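Local coordinates for activator of Hsp90 ATPase homologue 1/2-like C-terminal domain-containing protein (Nitrosomonas europaea, PDB 1XFS) that is of unknown function but, as a member of the AHA1 family with a Bet v 1-like fold, may bind a ligand or partner protein, at residues Glu17-Leu29 and Ala116-Arg128. Sequence-based numbering, arbitrary orientation.
Sequences ELAVPVNLVWRGL and AVIELQPTSSGTR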
loop_
_atom_site.group_PDB
_atom_site.type_symbol
_atom_site.label_atom_id
_atom_site.label_comp_id
_atom_site.label_asym_id
_atom_site.label_seq_id
_atom_site.Cartn_x
_atom_site.Cartn_y
_atom_site.Cartn_z
ATOM N N GLU A 17 -25.460 -9.160 -4.675
ATOM C CA GLU A 17 -26.438 -8.623 -3.732
ATOM C C GLU A 17 -26.659 -9.684 -2.659
ATOM O O GLU A 17 -27.055 -10.805 -2.968
ATOM C CB GLU A 17 -27.766 -8.332 -4.443
ATOM C CG GLU A 17 -27.670 -7.342 -5.595
ATOM C CD GLU A 17 -27.444 -5.913 -5.136
ATOM O OE1 GLU A 17 -27.238 -5.039 -6.003
ATOM O OE2 GLU A 17 -27.480 -5.659 -3.914
ATOM N N LEU A 18 -26.389 -9.340 -1.403
ATOM C CA LEU A 18 -26.576 -10.283 -0.304
ATOM C C LEU A 18 -27.743 -9.852 0.574
ATOM O O LEU A 18 -27.854 -8.681 0.931
ATOM C CB LEU A 18 -25.314 -10.384 0.560
ATOM C CG LEU A 18 -24.042 -10.951 -0.075
ATOM C CD1 LEU A 18 -23.402 -9.900 -0.962
ATOM C CD2 LEU A 18 -23.072 -11.375 1.021
ATOM N N ALA A 19 -28.606 -10.803 0.922
ATOM C CA ALA A 19 -29.768 -10.516 1.759
ATOM C C ALA A 19 -29.374 -10.548 3.231
ATOM O O ALA A 19 -29.949 -11.287 4.034
ATOM C CB ALA A 19 -30.868 -11.530 1.481
ATOM N N VAL A 20 -28.387 -9.725 3.568
ATOM C CA VAL A 20 -27.862 -9.619 4.917
ATOM C C VAL A 20 -27.502 -8.156 5.151
ATOM O O VAL A 20 -27.069 -7.465 4.230
ATOM C CB VAL A 20 -26.589 -10.491 5.068
ATOM C CG1 VAL A 20 -25.924 -10.243 6.406
ATOM C CG2 VAL A 20 -26.956 -11.961 4.917
ATOM N N PRO A 21 -27.702 -7.656 6.381
ATOM C CA PRO A 21 -27.386 -6.261 6.717
ATOM C C PRO A 21 -25.888 -5.972 6.601
ATOM O O PRO A 21 -25.062 -6.866 6.780
ATOM C CB PRO A 21 -27.902 -6.131 8.150
ATOM C CG PRO A 21 -27.703 -7.511 8.689
ATOM C CD PRO A 21 -28.221 -8.365 7.561
ATOM N N VAL A 22 -25.554 -4.719 6.316
ATOM C CA VAL A 22 -24.168 -4.307 6.132
ATOM C C VAL A 22 -23.274 -4.536 7.344
ATOM O O VAL A 22 -22.086 -4.840 7.195
ATOM C CB VAL A 22 -24.078 -2.816 5.717
ATOM C CG1 VAL A 22 -24.498 -1.913 6.881
ATOM C CG2 VAL A 22 -22.667 -2.485 5.260
ATOM N N ASN A 23 -23.830 -4.392 8.542
ATOM C CA ASN A 23 -23.036 -4.593 9.751
ATOM C C ASN A 23 -22.544 -6.036 9.832
ATOM O O ASN A 23 -21.398 -6.288 10.204
ATOM C CB ASN A 23 -23.850 -4.225 11.003
ATOM C CG ASN A 23 -25.041 -5.137 11.223
ATOM O OD1 ASN A 23 -25.894 -5.293 10.352
ATOM N ND2 ASN A 23 -25.107 -5.742 12.404
ATOM N N LEU A 24 -23.404 -6.984 9.467
ATOM C CA LEU A 24 -23.023 -8.392 9.502
ATOM C C LEU A 24 -22.018 -8.733 8.412
ATOM O O LEU A 24 -21.065 -9.471 8.651
ATOM C CB LEU A 24 -24.252 -9.286 9.358
ATOM C CG LEU A 24 -25.219 -9.281 10.538
ATOM C CD1 LEU A 24 -26.348 -10.258 10.244
ATOM C CD2 LEU A 24 -24.494 -9.673 11.820
ATOM N N VAL A 25 -22.238 -8.201 7.212
ATOM C CA VAL A 25 -21.333 -8.450 6.101
ATOM C C VAL A 25 -19.945 -7.950 6.476
ATOM O O VAL A 25 -18.936 -8.625 6.232
ATOM C CB VAL A 25 -21.805 -7.735 4.816
ATOM C CG1 VAL A 25 -20.773 -7.908 3.703
ATOM C CG2 VAL A 25 -23.148 -8.307 4.376
ATOM N N TRP A 26 -19.892 -6.773 7.088
ATOM C CA TRP A 26 -18.612 -6.214 7.489
ATOM C C TRP A 26 -17.894 -7.145 8.452
ATOM O O TRP A 26 -16.690 -7.337 8.337
ATOM C CB TRP A 26 -18.801 -4.843 8.132
ATOM C CG TRP A 26 -17.500 -4.195 8.515
ATOM C CD1 TRP A 26 -16.995 -4.044 9.772
ATOM C CD2 TRP A 26 -16.541 -3.604 7.624
ATOM N NE1 TRP A 26 -15.781 -3.388 9.725
ATOM C CE2 TRP A 26 -15.483 -3.106 8.416
ATOM C CE3 TRP A 26 -16.479 -3.442 6.231
ATOM C CZ2 TRP A 26 -14.371 -2.455 7.864
ATOM C CZ3 TRP A 26 -15.366 -2.791 5.678
ATOM C CH2 TRP A 26 -14.333 -2.307 6.498
ATOM N N ARG A 27 -18.621 -7.726 9.400
ATOM C CA ARG A 27 -17.982 -8.634 10.341
ATOM C C ARG A 27 -17.449 -9.863 9.607
ATOM O O ARG A 27 -16.368 -10.371 9.920
ATOM C CB ARG A 27 -18.956 -9.051 11.444
ATOM C CG ARG A 27 -19.379 -7.891 12.335
ATOM C CD ARG A 27 -20.315 -8.354 13.436
ATOM N NE ARG A 27 -19.676 -9.351 14.286
ATOM C CZ ARG A 27 -20.273 -9.960 15.306
ATOM N NH1 ARG A 27 -21.531 -9.673 15.607
ATOM N NH2 ARG A 27 -19.608 -10.852 16.030
ATOM N N GLY A 28 -18.197 -10.336 8.615
ATOM C CA GLY A 28 -17.750 -11.491 7.857
ATOM C C GLY A 28 -16.454 -11.227 7.104
ATOM O O GLY A 28 -15.624 -12.119 6.940
ATOM N N LEU A 29 -16.273 -9.992 6.650
ATOM C CA LEU A 29 -15.077 -9.618 5.906
ATOM C C LEU A 29 -13.861 -9.321 6.764
ATOM O O LEU A 29 -12.734 -9.349 6.269
ATOM C CB LEU A 29 -15.369 -8.381 5.054
ATOM C CG LEU A 29 -16.247 -8.603 3.827
ATOM C CD1 LEU A 29 -16.786 -7.270 3.346
ATOM C CD2 LEU A 29 -15.434 -9.290 2.742
ATOM N N ALA A 116 -6.996 -5.755 -3.538
ATOM C CA ALA A 116 -8.427 -5.984 -3.535
ATOM C C ALA A 116 -9.132 -4.795 -2.917
ATOM O O ALA A 116 -8.724 -4.291 -1.870
ATOM C CB ALA A 116 -8.735 -7.245 -2.736
ATOM N N VAL A 117 -10.176 -4.331 -3.586
ATOM C CA VAL A 117 -10.961 -3.229 -3.077
ATOM C C VAL A 117 -12.367 -3.784 -2.928
ATOM O O VAL A 117 -12.959 -4.268 -3.893
ATOM C CB VAL A 117 -10.969 -2.028 -4.044
ATOM C CG1 VAL A 117 -11.917 -0.949 -3.517
ATOM C CG2 VAL A 117 -9.563 -1.463 -4.187
ATOM N N ILE A 118 -12.877 -3.747 -1.706
ATOM C CA ILE A 118 -14.209 -4.253 -1.422
ATOM C C ILE A 118 -15.079 -3.087 -0.983
ATOM O O ILE A 118 -14.749 -2.399 -0.026
ATOM C CB ILE A 118 -14.184 -5.296 -0.284
ATOM C CG1 ILE A 118 -13.246 -6.446 -0.638
ATOM C CG2 ILE A 118 -15.592 -5.794 -0.013
ATOM C CD1 ILE A 118 -13.551 -7.117 -1.963
ATOM N N GLU A 119 -16.178 -2.850 -1.691
ATOM C CA GLU A 119 -17.068 -1.758 -1.329
ATOM C C GLU A 119 -18.443 -2.288 -0.961
ATOM O O GLU A 119 -18.973 -3.165 -1.636
ATOM C CB GLU A 119 -17.183 -0.750 -2.476
ATOM C CG GLU A 119 -15.890 -0.020 -2.777
ATOM C CD GLU A 119 -16.065 1.086 -3.797
ATOM O OE1 GLU A 119 -15.084 1.819 -4.051
ATOM O OE2 GLU A 119 -17.179 1.221 -4.346
ATOM N N LEU A 120 -19.014 -1.757 0.116
ATOM C CA LEU A 120 -20.332 -2.190 0.567
ATOM C C LEU A 120 -21.313 -1.031 0.545
ATOM O O LEU A 120 -20.951 0.122 0.796
ATOM C CB LEU A 120 -20.265 -2.738 1.990
ATOM C CG LEU A 120 -19.325 -3.902 2.282
ATOM C CD1 LEU A 120 -19.397 -4.232 3.763
ATOM C CD2 LEU A 120 -19.719 -5.113 1.442
ATOM N N GLN A 121 -22.564 -1.344 0.248
ATOM C CA GLN A 121 -23.595 -0.327 0.210
ATOM C C GLN A 121 -24.886 -0.952 0.704
ATOM O O GLN A 121 -25.351 -1.946 0.156
ATOM C CB GLN A 121 -23.763 0.193 -1.218
ATOM C CG GLN A 121 -24.772 1.322 -1.376
ATOM C CD GLN A 121 -24.835 1.838 -2.805
ATOM O OE1 GLN A 121 -23.857 2.382 -3.323
ATOM N NE2 GLN A 121 -25.985 1.662 -3.451
ATOM N N PRO A 122 -25.472 -0.397 1.774
ATOM C CA PRO A 122 -26.720 -0.989 2.259
ATOM C C PRO A 122 -27.854 -0.763 1.263
ATOM O O PRO A 122 -27.896 0.261 0.582
ATOM C CB PRO A 122 -26.946 -0.278 3.594
ATOM C CG PRO A 122 -26.295 1.057 3.394
ATOM C CD PRO A 122 -25.034 0.716 2.633
ATOM N N THR A 123 -28.750 -1.741 1.163
ATOM C CA THR A 123 -29.897 -1.660 0.265
ATOM C C THR A 123 -31.151 -1.910 1.091
ATOM O O THR A 123 -31.068 -2.164 2.292
ATOM C CB THR A 123 -29.841 -2.728 -0.843
ATOM O OG1 THR A 123 -29.888 -4.033 -0.252
ATOM C CG2 THR A 123 -28.567 -2.583 -1.661
ATOM N N SER A 124 -32.313 -1.857 0.451
ATOM C CA SER A 124 -33.558 -2.078 1.176
ATOM C C SER A 124 -33.723 -3.516 1.663
ATOM O O SER A 124 -34.438 -3.765 2.629
ATOM C CB SER A 124 -34.756 -1.680 0.305
ATOM O OG SER A 124 -34.778 -2.412 -0.905
ATOM N N SER A 125 -33.051 -4.458 1.010
ATOM C CA SER A 125 -33.165 -5.857 1.393
ATOM C C SER A 125 -31.878 -6.464 1.949
ATOM O O SER A 125 -31.889 -7.587 2.452
ATOM C CB SER A 125 -33.635 -6.688 0.199
ATOM O OG SER A 125 -32.732 -6.568 -0.884
ATOM N N GLY A 126 -30.769 -5.738 1.853
ATOM C CA GLY A 126 -29.522 -6.279 2.365
ATOM C C GLY A 126 -28.311 -5.404 2.118
ATOM O O GLY A 126 -28.282 -4.242 2.523
ATOM N N THR A 127 -27.305 -5.966 1.454
ATOM C CA THR A 127 -26.086 -5.225 1.165
ATOM C C THR A 127 -25.593 -5.489 -0.248
ATOM O O THR A 127 -25.592 -6.631 -0.716
ATOM C CB THR A 127 -24.942 -5.606 2.132
ATOM O OG1 THR A 127 -25.410 -5.531 3.481
ATOM C CG2 THR A 127 -23.760 -4.649 1.961
ATOM N N ARG A 128 -25.183 -4.426 -0.931
ATOM C CA ARG A 128 -24.647 -4.552 -2.274
ATOM C C ARG A 128 -23.143 -4.714 -2.082
ATOM O O ARG A 128 -22.493 -3.873 -1.458
ATOM C CB ARG A 128 -24.962 -3.305 -3.101
ATOM C CG ARG A 128 -24.451 -3.362 -4.531
ATOM C CD ARG A 128 -25.113 -2.287 -5.370
ATOM N NE ARG A 128 -26.567 -2.410 -5.311
ATOM C CZ ARG A 128 -27.415 -1.629 -5.968
ATOM N NH1 ARG A 128 -26.960 -0.656 -6.745
ATOM N NH2 ARG A 128 -28.723 -1.824 -5.849
HETATM O O HOH W 1 -30.465 -8.124 -0.767
#
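Leu18 and Thr127 pair their backbones where two antiparallel strands end, in a hydrogen-bonded pair with nearly linear bonds: Leu18 N gives to Thr127 O (2.9 Å), and Thr127 N gives to Leu18 O. That second carbonyl also receives a CA-H from Gly126 and a weak bond from a water shared with Ser125 OG. Glycine suits this turn position, since a side chain would run into Leu18 O. The Thr127 hydroxyl makes a further bond, OG1 to Val20 O at 2.7 Å, from somewhat outside the carbonyl plane. OG1 lies beside its own backbone N (chi1 -50°), which turns it to the segment entering helix 22-29. A valine in its place would probably leave the carbonyl of buried Val20 without this donor and let the segment before the helix shift.

Strand 11-18 passes through an inverse gamma turn centred on Ala19 into the short helix 22-29, Pro21 at its N-cap; in the helix-grip fold of the Bet v 1-like clan the sheet wraps a long C-terminal helix, probably 149-167 here, whose Ile157 and Glu161 touch Leu18. Helix 22-29 runs nearly antiparallel to strand 116-122, at 161°. Leu120 is the apolar hub: CD2 meets Val25 CG1 at 3.7 Å, CD1 lies in the ring plane at the edge of Trp26, and Leu29 reaches it tip to tip. Val22 CG2 lies on Leu120 too, and Val25 CG2 beside Thr127 OG1.

Leu18 and Thr127 point to the helix-bearing face; on the other, Glu17 is exposed and Arg128 partly exposed, which suits a charged pair. They lie side by side in a salt bridge, Glu17 OE1 to Arg128 NE at 2.8 Å, carboxylate and guanidinium planes 85° apart. A bend in the Arg128 chain brings NE to the carboxylate.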